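Local atomic coordinates of thiamine-monophosphate kinase (Aquifex aeolicus, PDB entry 1VQV), a protein that catalyses the ATP-dependent phosphorylation of thiamine monophosphate to thiamine diphosphate, the active form of vitamin B1, as a magnesium-binding homodimer. Residues E58-V69 with F100-Y111; V72-K80 with R191-Q199. All blocks are in the same frame, centred on the assembly; numbering follows the deposited sequence.

In the fold
After helices 3-6 and 8-19 and strand 38-46, the chain enters helix 57-73, whose residues 58-69 form one side of contact 1. It then turns through 72-80 into strand 77-88 and returns along helix 94-111, where residues 100-111 close contact 1 around a loop of 30 residues. Because 72-80 lies inside that loop while its partner 191-199 lies far beyond it, the two contacts cross rather than nest. Contact 1 pairs two helices of the PurM-like N-terminal domain; contact 2, closing a loop of 110 residues, ties that domain to the part of the chain built on the seven-stranded sheet. Their centres are about 17 Å apart, yet I192 and P79 both pack on Y111.

Contact 1 of 2, residues E58-V69 with F100-Y111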
loop_
_atom_site.group_PDB
_atom_site.type_symbol
_atom_site.label_atom_id
_atom_site.label_comp_id
_atom_site.label_asym_id
_atom_site.label_seq_id
_atom_site.Cartn_x
_atom_site.Cartn_y
_atom_site.Cartn_z
ATOM N N GLU B 58 0.095 -20.369 -2.521
ATOM C CA GLU B 58 0.664 -20.025 -3.821
ATOM C C GLU B 58 -0.296 -19.296 -4.762
ATOM O O GLU B 58 0.101 -18.391 -5.493
ATOM C CB GLU B 58 1.186 -21.297 -4.487
ATOM C CG GLU B 58 2.370 -21.930 -3.778
ATOM C CD GLU B 58 2.021 -23.254 -3.113
ATOM O OE1 GLU B 58 0.978 -23.322 -2.412
ATOM O OE2 GLU B 58 2.806 -24.218 -3.297
ATOM N N ALA B 59 -1.556 -19.702 -4.741
ATOM C CA ALA B 59 -2.562 -19.087 -5.578
ATOM C C ALA B 59 -2.913 -17.710 -5.006
ATOM O O ALA B 59 -3.179 -16.780 -5.765
ATOM C CB ALA B 59 -3.800 -19.979 -5.654
ATOM N N VAL B 60 -2.909 -17.583 -3.677
ATOM C CA VAL B 60 -3.214 -16.309 -3.019
ATOM C C VAL B 60 -2.093 -15.321 -3.340
ATOM O O VAL B 60 -2.338 -14.136 -3.552
ATOM C CB VAL B 60 -3.350 -16.460 -1.457
ATOM C CG1 VAL B 60 -3.572 -15.097 -0.809
ATOM C CG2 VAL B 60 -4.522 -17.369 -1.112
ATOM N N GLY B 61 -0.862 -15.828 -3.383
ATOM C CA GLY B 61 0.286 -15.004 -3.713
ATOM C C GLY B 61 0.217 -14.527 -5.147
ATOM O O GLY B 61 0.590 -13.407 -5.447
ATOM N N TRP B 62 -0.257 -15.389 -6.040
ATOM C CA TRP B 62 -0.391 -15.034 -7.444
ATOM C C TRP B 62 -1.508 -13.995 -7.569
ATOM O O TRP B 62 -1.333 -12.954 -8.178
ATOM C CB TRP B 62 -0.696 -16.293 -8.278
ATOM C CG TRP B 62 -1.040 -16.029 -9.732
ATOM C CD1 TRP B 62 -2.247 -15.602 -10.226
ATOM C CD2 TRP B 62 -0.157 -16.111 -10.857
ATOM N NE1 TRP B 62 -2.165 -15.407 -11.577
ATOM C CE2 TRP B 62 -0.896 -15.708 -11.995
ATOM C CE3 TRP B 62 1.186 -16.479 -11.016
ATOM C CZ2 TRP B 62 -0.338 -15.662 -13.278
ATOM C CZ3 TRP B 62 1.741 -16.433 -12.287
ATOM C CH2 TRP B 62 0.974 -16.023 -13.408
ATOM N N LYS B 63 -2.649 -14.268 -6.958
ATOM C CA LYS B 63 -3.765 -13.344 -7.010
ATOM C C LYS B 63 -3.394 -11.949 -6.494
ATOM O O LYS B 63 -3.800 -10.951 -7.073
ATOM C CB LYS B 63 -4.934 -13.911 -6.209
ATOM C CG LYS B 63 -6.248 -13.228 -6.456
ATOM C CD LYS B 63 -7.389 -14.126 -6.054
ATOM C CE LYS B 63 -8.724 -13.446 -6.271
ATOM N NZ LYS B 63 -9.867 -14.316 -5.879
ATOM N N ALA B 64 -2.614 -11.875 -5.419
ATOM C CA ALA B 64 -2.231 -10.583 -4.853
ATOM C C ALA B 64 -1.619 -9.670 -5.910
ATOM O O ALA B 64 -1.878 -8.467 -5.933
ATOM C CB ALA B 64 -1.264 -10.781 -3.703
ATOM N N ILE B 65 -0.806 -10.244 -6.785
ATOM C CA ILE B 65 -0.179 -9.488 -7.855
ATOM C C ILE B 65 -1.131 -9.297 -9.046
ATOM O O ILE B 65 -1.207 -8.223 -9.630
ATOM C CB ILE B 65 1.103 -10.196 -8.332
ATOM C CG1 ILE B 65 2.160 -10.130 -7.226
ATOM C CG2 ILE B 65 1.602 -9.576 -9.642
ATOM C CD1 ILE B 65 2.604 -8.739 -6.855
ATOM N N SER B 66 -1.874 -10.341 -9.388
ATOM C CA SER B 66 -2.797 -10.270 -10.509
ATOM C C SER B 66 -3.930 -9.260 -10.389
ATOM O O SER B 66 -4.302 -8.654 -11.382
ATOM C CB SER B 66 -3.383 -11.653 -10.805
ATOM O OG SER B 66 -2.455 -12.446 -11.529
ATOM N N VAL B 67 -4.492 -9.073 -9.202
ATOM C CA VAL B 67 -5.580 -8.121 -9.084
ATOM C C VAL B 67 -5.071 -6.722 -9.413
ATOM O O VAL B 67 -5.708 -5.984 -10.168
ATOM C CB VAL B 67 -6.201 -8.132 -7.673
ATOM C CG1 VAL B 67 -7.298 -7.087 -7.577
ATOM C CG2 VAL B 67 -6.781 -9.505 -7.378
ATOM N N ASN B 68 -3.919 -6.351 -8.870
ATOM C CA ASN B 68 -3.383 -5.029 -9.144
ATOM C C ASN B 68 -3.003 -4.830 -10.593
ATOM O O ASN B 68 -3.140 -3.734 -11.129
ATOM C CB ASN B 68 -2.172 -4.739 -8.269
ATOM C CG ASN B 68 -2.565 -4.240 -6.926
ATOM O OD1 ASN B 68 -3.550 -3.530 -6.799
ATOM N ND2 ASN B 68 -1.802 -4.595 -5.909
ATOM N N VAL B 69 -2.520 -5.893 -11.225
ATOM C CA VAL B 69 -2.115 -5.833 -12.625
ATOM C C VAL B 69 -3.331 -5.619 -13.540
ATOM O O VAL B 69 -3.247 -4.915 -14.538
ATOM C CB VAL B 69 -1.366 -7.137 -13.034
ATOM C CG1 VAL B 69 -1.052 -7.117 -14.511
ATOM C CG2 VAL B 69 -0.081 -7.282 -12.230
ATOM N N PHE B 100 3.451 -18.385 -0.376
ATOM C CA PHE B 100 2.773 -17.172 -0.794
ATOM C C PHE B 100 3.696 -16.396 -1.731
ATOM O O PHE B 100 3.286 -15.961 -2.813
ATOM C CB PHE B 100 2.437 -16.300 0.421
ATOM C CG PHE B 100 2.027 -14.905 0.058
ATOM C CD1 PHE B 100 0.724 -14.628 -0.320
ATOM C CD2 PHE B 100 2.967 -13.887 0.011
ATOM C CE1 PHE B 100 0.359 -13.358 -0.749
ATOM C CE2 PHE B 100 2.616 -12.617 -0.416
ATOM C CZ PHE B 100 1.309 -12.353 -0.799
ATOM N N TYR B 101 4.942 -16.223 -1.310
ATOM C CA TYR B 101 5.911 -15.486 -2.109
ATOM C C TYR B 101 6.384 -16.194 -3.380
ATOM O O TYR B 101 6.926 -15.555 -4.285
ATOM C CB TYR B 101 7.091 -15.078 -1.230
ATOM C CG TYR B 101 6.776 -13.853 -0.404
ATOM C CD1 TYR B 101 6.591 -12.620 -1.021
ATOM C CD2 TYR B 101 6.619 -13.936 0.978
ATOM C CE1 TYR B 101 6.257 -11.500 -0.289
ATOM C CE2 TYR B 101 6.281 -12.822 1.729
ATOM C CZ TYR B 101 6.104 -11.599 1.095
ATOM O OH TYR B 101 5.804 -10.469 1.845
ATOM N N ILE B 102 6.157 -17.507 -3.434
ATOM C CA ILE B 102 6.486 -18.339 -4.584
ATOM C C ILE B 102 5.501 -17.910 -5.657
ATOM O O ILE B 102 5.881 -17.601 -6.786
ATOM C CB ILE B 102 6.264 -19.857 -4.277
ATOM C CG1 ILE B 102 7.368 -20.375 -3.351
ATOM C CG2 ILE B 102 6.211 -20.664 -5.578
ATOM C CD1 ILE B 102 7.224 -21.850 -2.966
ATOM N N GLY B 103 4.228 -17.881 -5.277
ATOM C CA GLY B 103 3.184 -17.473 -6.192
ATOM C C GLY B 103 3.371 -16.038 -6.656
ATOM O O GLY B 103 3.047 -15.703 -7.791
ATOM N N VAL B 104 3.892 -15.189 -5.774
ATOM C CA VAL B 104 4.130 -13.789 -6.095
ATOM C C VAL B 104 5.253 -13.706 -7.118
ATOM O O VAL B 104 5.155 -12.970 -8.092
ATOM C CB VAL B 104 4.521 -12.974 -4.814
ATOM C CG1 VAL B 104 5.231 -11.680 -5.185
ATOM C CG2 VAL B 104 3.280 -12.643 -4.005
ATOM N N LYS B 105 6.316 -14.470 -6.894
ATOM C CA LYS B 105 7.458 -14.465 -7.799
ATOM C C LYS B 105 7.014 -14.879 -9.202
ATOM O O LYS B 105 7.435 -14.299 -10.204
ATOM C CB LYS B 105 8.537 -15.433 -7.300
ATOM C CG LYS B 105 9.853 -15.336 -8.051
ATOM C CD LYS B 105 10.651 -16.626 -7.928
ATOM C CE LYS B 105 11.968 -16.563 -8.706
ATOM N NZ LYS B 105 12.638 -17.905 -8.788
ATOM N N ARG B 106 6.159 -15.896 -9.256
ATOM C CA ARG B 106 5.647 -16.420 -10.511
ATOM C C ARG B 106 4.783 -15.400 -11.253
ATOM O O ARG B 106 4.797 -15.354 -12.478
ATOM C CB ARG B 106 4.847 -17.705 -10.249
ATOM C CG ARG B 106 5.706 -18.915 -9.890
ATOM C CD ARG B 106 4.847 -20.108 -9.503
ATOM N NE ARG B 106 5.653 -21.298 -9.240
ATOM C CZ ARG B 106 5.199 -22.406 -8.656
ATOM N NH1 ARG B 106 3.934 -22.485 -8.268
ATOM N NH2 ARG B 106 6.023 -23.432 -8.451
ATOM N N ALA B 107 4.035 -14.586 -10.515
ATOM C CA ALA B 107 3.183 -13.579 -11.131
ATOM C C ALA B 107 4.030 -12.448 -11.703
ATOM O O ALA B 107 3.740 -11.915 -12.786
ATOM C CB ALA B 107 2.203 -13.041 -10.115
ATOM N N CYS B 108 5.076 -12.088 -10.966
ATOM C CA CYS B 108 5.979 -11.030 -11.382
ATOM C C CYS B 108 6.757 -11.483 -12.614
ATOM O O CYS B 108 6.917 -10.714 -13.564
ATOM C CB CYS B 108 6.941 -10.672 -10.248
ATOM S SG CYS B 108 6.183 -9.801 -8.857
ATOM N N GLU B 109 7.229 -12.732 -12.604
ATOM C CA GLU B 109 7.971 -13.261 -13.742
ATOM C C GLU B 109 7.091 -13.199 -14.972
ATOM O O GLU B 109 7.537 -12.834 -16.059
ATOM C CB GLU B 109 8.377 -14.712 -13.510
ATOM C CG GLU B 109 9.277 -14.888 -12.317
ATOM C CD GLU B 109 9.690 -16.334 -12.081
ATOM O OE1 GLU B 109 8.843 -17.248 -12.262
ATOM O OE2 GLU B 109 10.863 -16.546 -11.693
ATOM N N PHE B 110 5.827 -13.545 -14.785
ATOM C CA PHE B 110 4.875 -13.551 -15.872
ATOM C C PHE B 110 4.573 -12.167 -16.422
ATOM O O PHE B 110 4.794 -11.909 -17.600
ATOM C CB PHE B 110 3.565 -14.201 -15.418
ATOM C CG PHE B 110 2.606 -14.448 -16.539
ATOM C CD1 PHE B 110 2.839 -15.478 -17.445
ATOM C CD2 PHE B 110 1.510 -13.620 -16.732
ATOM C CE1 PHE B 110 2.004 -15.675 -18.523
ATOM C CE2 PHE B 110 0.665 -13.810 -17.814
ATOM C CZ PHE B 110 0.913 -14.838 -18.711
ATOM N N TYR B 111 4.054 -11.290 -15.564
ATOM C CA TYR B 111 3.695 -9.932 -15.958
ATOM C C TYR B 111 4.871 -9.001 -16.203
ATOM O O TYR B 111 4.709 -7.925 -16.773
ATOM C CB TYR B 111 2.777 -9.327 -14.912
ATOM C CG TYR B 111 1.538 -10.148 -14.673
ATOM C CD1 TYR B 111 0.674 -10.457 -15.719
ATOM C CD2 TYR B 111 1.220 -10.606 -13.394
ATOM C CE1 TYR B 111 -0.470 -11.195 -15.497
ATOM C CE2 TYR B 111 0.071 -11.344 -13.165
ATOM C CZ TYR B 111 -0.771 -11.636 -14.219
ATOM O OH TYR B 111 -1.925 -12.358 -13.992
#
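W62 lays its indole against A107, with A107 CB over one face of the six-membered ring, 4.1 Å from its centroid, a CH-pi contact. CG of W62 is anti to the backbone N (chi1 172°), which carries the ring across helix 100-111 into a hole formed by G103, A107, F110 and Y111. The planes of W62 and F110 are inclined by 49° and those of W62 and Y111 similarly, making an oblique aromatic cluster. Y111 is a knob in return, seated among W62, I65, S66 and V69: V69 CG1 lies over its ring face, 4.0 Å from the centroid, while S66 OG meets its edge near the ring plane and hydrogen-bonds Y111 OH at 2.5 Å. I65 fills the next hole, with I65 CB 3.5 Å from A107 CB.

At the other end the pairing is backbone on backbone. G61 and G103 bring no side chain between the helices, so G61 CA lies 3.3 Å from F100 O and G103 CA 3.3 Å from E58 O, both as CA-H...O contacts. This agrees with an axis separation of 6.3 Å and a crossing angle of -42°. F100 brings CD1 and CE1 of its ring back to G61, obliquely, each 3.4 Å from G61 CA, and its CZ reaches A64 CB.

In the second shell, P188 O accepts from W62 NE1, R187 makes a cation-pi contact with the indole, and A190 N bonds Y111 OH. I65 and V104 rest on I84 of strand 77-88, V60 and F100 on I128 of strand 127-136; Y101, an ATP-binding residue, also packs on I15 of the second subunit, so that helix 94-111 meets both the sheet and the dimer partner, while helix 57-73 meets the sheet and the loop at 187-190.

Contact 2 of 2, residues V72-K80 with R191-Q199; sequences VIANGGLPK and RIDYVKHIQ
I192 is fully extended, CG1 anti to the backbone N (chi1 -173°) and CD1 continuing the line, which takes its tip to L78 and P79: I192 CD1 is 4.2 Å from L78 CD2 and equally far from P79 CD. V195 likewise has CG1 anti to its N, leaving CG2 pointed into the angle between I73 and L78. The I73 side chain crosses both I192 and V195 at about a right angle; its CG1 sits 3.4 Å from I192 CA, and its CD1 lies 3.8 Å from I192 CG1. On the other flank, L78 CD2 reaches V195 CG2 at 3.8 Å, so that V195 is held between two branched chains.

The geometry of 72-80 is that of a helix C-terminus closed by a Schellman motif. G77 N bonds V72 O, G76 N bonds I73 O at 3.0 Å, and G76, with phi 78°, is the C-prime residue that turns the chain out of helix 57-73 and into strand 77-88. With no side chain at G76, helix 195-201 comes close: G76 CA is 4.3 Å from Q199 CA, and a CB on G76 would be tight against Q199 CA, while I198 CG2 rests near the turn.

I73 and A74 pack on L264 of strand 263-268, and A74 O accepts a hydrogen bond from S205, two residues before the magnesium ligand D207. R191, bridged in its own segment to D193, carries its guanidinium away from 72-80 to a further salt bridge with D278.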
loop_
_atom_site.group_PDB
_atom_site.type_symbol
_atom_site.label_atom_id
_atom_site.label_comp_id
_atom_site.label_asym_id
_atom_site.label_seq_id
_atom_site.Cartn_x
_atom_site.Cartn_y
_atom_site.Cartn_z
ATOM N N VAL B 72 -4.109 -1.868 -13.722
ATOM C CA VAL B 72 -3.104 -1.153 -14.495
ATOM C C VAL B 72 -3.348 -1.467 -15.966
ATOM O O VAL B 72 -3.295 -0.593 -16.821
ATOM C CB VAL B 72 -1.668 -1.622 -14.158
ATOM C CG1 VAL B 72 -0.671 -0.947 -15.090
ATOM C CG2 VAL B 72 -1.332 -1.311 -12.704
ATOM N N ILE B 73 -3.619 -2.736 -16.246
ATOM C CA ILE B 73 -3.855 -3.202 -17.601
ATOM C C ILE B 73 -5.082 -2.563 -18.244
ATOM O O ILE B 73 -5.045 -2.164 -19.401
ATOM C CB ILE B 73 -3.931 -4.777 -17.602
ATOM C CG1 ILE B 73 -2.731 -5.316 -18.358
ATOM C CG2 ILE B 73 -5.236 -5.301 -18.193
ATOM C CD1 ILE B 73 -1.438 -4.679 -17.913
ATOM N N ALA B 74 -6.158 -2.447 -17.473
ATOM C CA ALA B 74 -7.405 -1.863 -17.957
ATOM C C ALA B 74 -7.277 -0.395 -18.325
ATOM O O ALA B 74 -8.166 0.157 -18.961
ATOM C CB ALA B 74 -8.502 -2.039 -16.910
ATOM N N ASN B 75 -6.177 0.234 -17.923
ATOM C CA ASN B 75 -5.956 1.641 -18.233
ATOM C C ASN B 75 -4.868 1.835 -19.303
ATOM O O ASN B 75 -4.417 2.950 -19.565
ATOM C CB ASN B 75 -5.629 2.427 -16.946
ATOM C CG ASN B 75 -6.849 2.597 -16.031
ATOM O OD1 ASN B 75 -7.884 3.120 -16.443
ATOM N ND2 ASN B 75 -6.724 2.162 -14.789
ATOM N N GLY B 76 -4.462 0.741 -19.929
ATOM C CA GLY B 76 -3.470 0.810 -20.982
ATOM C C GLY B 76 -2.053 0.964 -20.490
ATOM O O GLY B 76 -1.190 1.477 -21.205
ATOM N N GLY B 77 -1.805 0.510 -19.269
ATOM C CA GLY B 77 -0.473 0.627 -18.717
ATOM C C GLY B 77 0.154 -0.713 -18.440
ATOM O O GLY B 77 -0.533 -1.724 -18.408
ATOM N N LEU B 78 1.468 -0.715 -18.253
ATOM C CA LEU B 78 2.194 -1.939 -17.947
ATOM C C LEU B 78 2.696 -1.898 -16.495
ATOM O O LEU B 78 3.165 -0.863 -16.023
ATOM C CB LEU B 78 3.368 -2.120 -18.921
ATOM C CG LEU B 78 3.035 -2.627 -20.328
ATOM C CD1 LEU B 78 4.294 -2.735 -21.152
ATOM C CD2 LEU B 78 2.363 -3.984 -20.228
ATOM N N PRO B 79 2.569 -3.022 -15.763
ATOM C CA PRO B 79 2.997 -3.152 -14.361
ATOM C C PRO B 79 4.514 -3.117 -14.224
ATOM O O PRO B 79 5.209 -3.898 -14.863
ATOM C CB PRO B 79 2.418 -4.504 -13.951
ATOM C CG PRO B 79 2.507 -5.290 -15.221
ATOM C CD PRO B 79 2.016 -4.296 -16.257
ATOM N N LYS B 80 5.018 -2.216 -13.382
ATOM C CA LYS B 80 6.455 -2.073 -13.169
ATOM C C LYS B 80 6.953 -2.445 -11.771
ATOM O O LYS B 80 7.750 -3.375 -11.626
ATOM C CB LYS B 80 6.891 -0.648 -13.511
ATOM C CG LYS B 80 6.777 -0.300 -15.009
ATOM C CD LYS B 80 7.803 -1.081 -15.851
ATOM C CE LYS B 80 9.227 -0.642 -15.524
ATOM N NZ LYS B 80 10.251 -1.549 -16.122
ATOM N N ARG B 191 -5.461 -9.720 -18.150
ATOM C CA ARG B 191 -5.405 -9.664 -19.598
ATOM C C ARG B 191 -4.290 -8.770 -20.063
ATOM O O ARG B 191 -4.491 -7.875 -20.875
ATOM C CB ARG B 191 -6.736 -9.161 -20.127
ATOM C CG ARG B 191 -7.874 -10.027 -19.674
ATOM C CD ARG B 191 -7.498 -11.480 -19.824
ATOM N NE ARG B 191 -8.441 -12.165 -20.694
ATOM C CZ ARG B 191 -8.174 -12.561 -21.930
ATOM N NH1 ARG B 191 -6.977 -12.353 -22.463
ATOM N NH2 ARG B 191 -9.120 -13.151 -22.636
ATOM N N ILE B 192 -3.094 -9.032 -19.556
ATOM C CA ILE B 192 -1.956 -8.214 -19.899
ATOM C C ILE B 192 -1.700 -8.290 -21.385
ATOM O O ILE B 192 -0.903 -7.520 -21.928
ATOM C CB ILE B 192 -0.698 -8.630 -19.111
ATOM C CG1 ILE B 192 0.409 -7.614 -19.394
ATOM C CG2 ILE B 192 -0.310 -10.071 -19.452
ATOM C CD1 ILE B 192 1.629 -7.750 -18.545
ATOM N N ASP B 193 -2.406 -9.213 -22.035
ATOM C CA ASP B 193 -2.325 -9.427 -23.482
ATOM C C ASP B 193 -3.223 -8.461 -24.281
ATOM O O ASP B 193 -3.283 -8.526 -25.498
ATOM C CB ASP B 193 -2.687 -10.887 -23.810
ATOM C CG ASP B 193 -4.123 -11.247 -23.439
ATOM O OD1 ASP B 193 -4.650 -10.773 -22.418
ATOM O OD2 ASP B 193 -4.741 -12.041 -24.163
ATOM N N TYR B 194 -3.900 -7.560 -23.579
ATOM C CA TYR B 194 -4.785 -6.571 -24.187
ATOM C C TYR B 194 -4.191 -5.172 -24.065
ATOM O O TYR B 194 -4.818 -4.185 -24.464
ATOM C CB TYR B 194 -6.127 -6.539 -23.465
ATOM C CG TYR B 194 -7.165 -7.480 -23.986
ATOM C CD1 TYR B 194 -7.035 -8.851 -23.821
ATOM C CD2 TYR B 194 -8.295 -6.991 -24.644
ATOM C CE1 TYR B 194 -8.000 -9.715 -24.297
ATOM C CE2 TYR B 194 -9.265 -7.843 -25.126
ATOM C CZ TYR B 194 -9.116 -9.202 -24.951
ATOM O OH TYR B 194 -10.092 -10.037 -25.434
ATOM N N VAL B 195 -2.998 -5.074 -23.494
ATOM C CA VAL B 195 -2.420 -3.759 -23.310
ATOM C C VAL B 195 -2.296 -3.001 -24.612
ATOM O O VAL B 195 -2.850 -1.910 -24.731
ATOM C CB VAL B 195 -1.059 -3.834 -22.551
ATOM C CG1 VAL B 195 -0.174 -2.643 -22.894
ATOM C CG2 VAL B 195 -1.331 -3.817 -21.044
ATOM N N LYS B 196 -1.602 -3.574 -25.592
ATOM C CA LYS B 196 -1.435 -2.918 -26.892
ATOM C C LYS B 196 -2.768 -2.473 -27.496
ATOM O O LYS B 196 -2.907 -1.346 -27.968
ATOM C CB LYS B 196 -0.736 -3.865 -27.857
ATOM C CG LYS B 196 0.588 -4.375 -27.345
ATOM C CD LYS B 196 1.578 -3.235 -27.156
ATOM C CE LYS B 196 2.979 -3.776 -26.947
ATOM N NZ LYS B 196 3.378 -4.623 -28.098
ATOM N N HIS B 197 -3.751 -3.363 -27.473
ATOM C CA HIS B 197 -5.045 -3.038 -28.037
ATOM C C HIS B 197 -5.735 -1.900 -27.311
ATOM O O HIS B 197 -6.269 -1.000 -27.941
ATOM C CB HIS B 197 -5.971 -4.259 -28.036
ATOM C CG HIS B 197 -7.268 -4.012 -28.738
ATOM N ND1 HIS B 197 -7.384 -4.027 -30.110
ATOM C CD2 HIS B 197 -8.486 -3.660 -28.258
ATOM C CE1 HIS B 197 -8.615 -3.692 -30.447
ATOM N NE2 HIS B 197 -9.304 -3.465 -29.342
ATOM N N ILE B 198 -5.724 -1.945 -25.985
ATOM C CA ILE B 198 -6.387 -0.912 -25.188
ATOM C C ILE B 198 -5.673 0.442 -25.205
ATOM O O ILE B 198 -6.326 1.490 -25.237
ATOM C CB ILE B 198 -6.543 -1.369 -23.728
ATOM C CG1 ILE B 198 -7.388 -2.647 -23.674
ATOM C CG2 ILE B 198 -7.173 -0.266 -22.906
ATOM C CD1 ILE B 198 -8.812 -2.488 -24.165
ATOM N N GLN B 199 -4.340 0.401 -25.174
ATOM C CA GLN B 199 -3.507 1.600 -25.185
ATOM C C GLN B 199 -3.484 2.183 -26.593
ATOM O O GLN B 199 -2.692 3.080 -26.884
ATOM C CB GLN B 199 -2.046 1.276 -24.762
ATOM C CG GLN B 199 -1.136 0.688 -25.887
ATOM C CD GLN B 199 0.346 0.435 -25.483
ATOM O OE1 GLN B 199 0.646 -0.317 -24.544
ATOM N NE2 GLN B 199 1.269 1.053 -26.219
#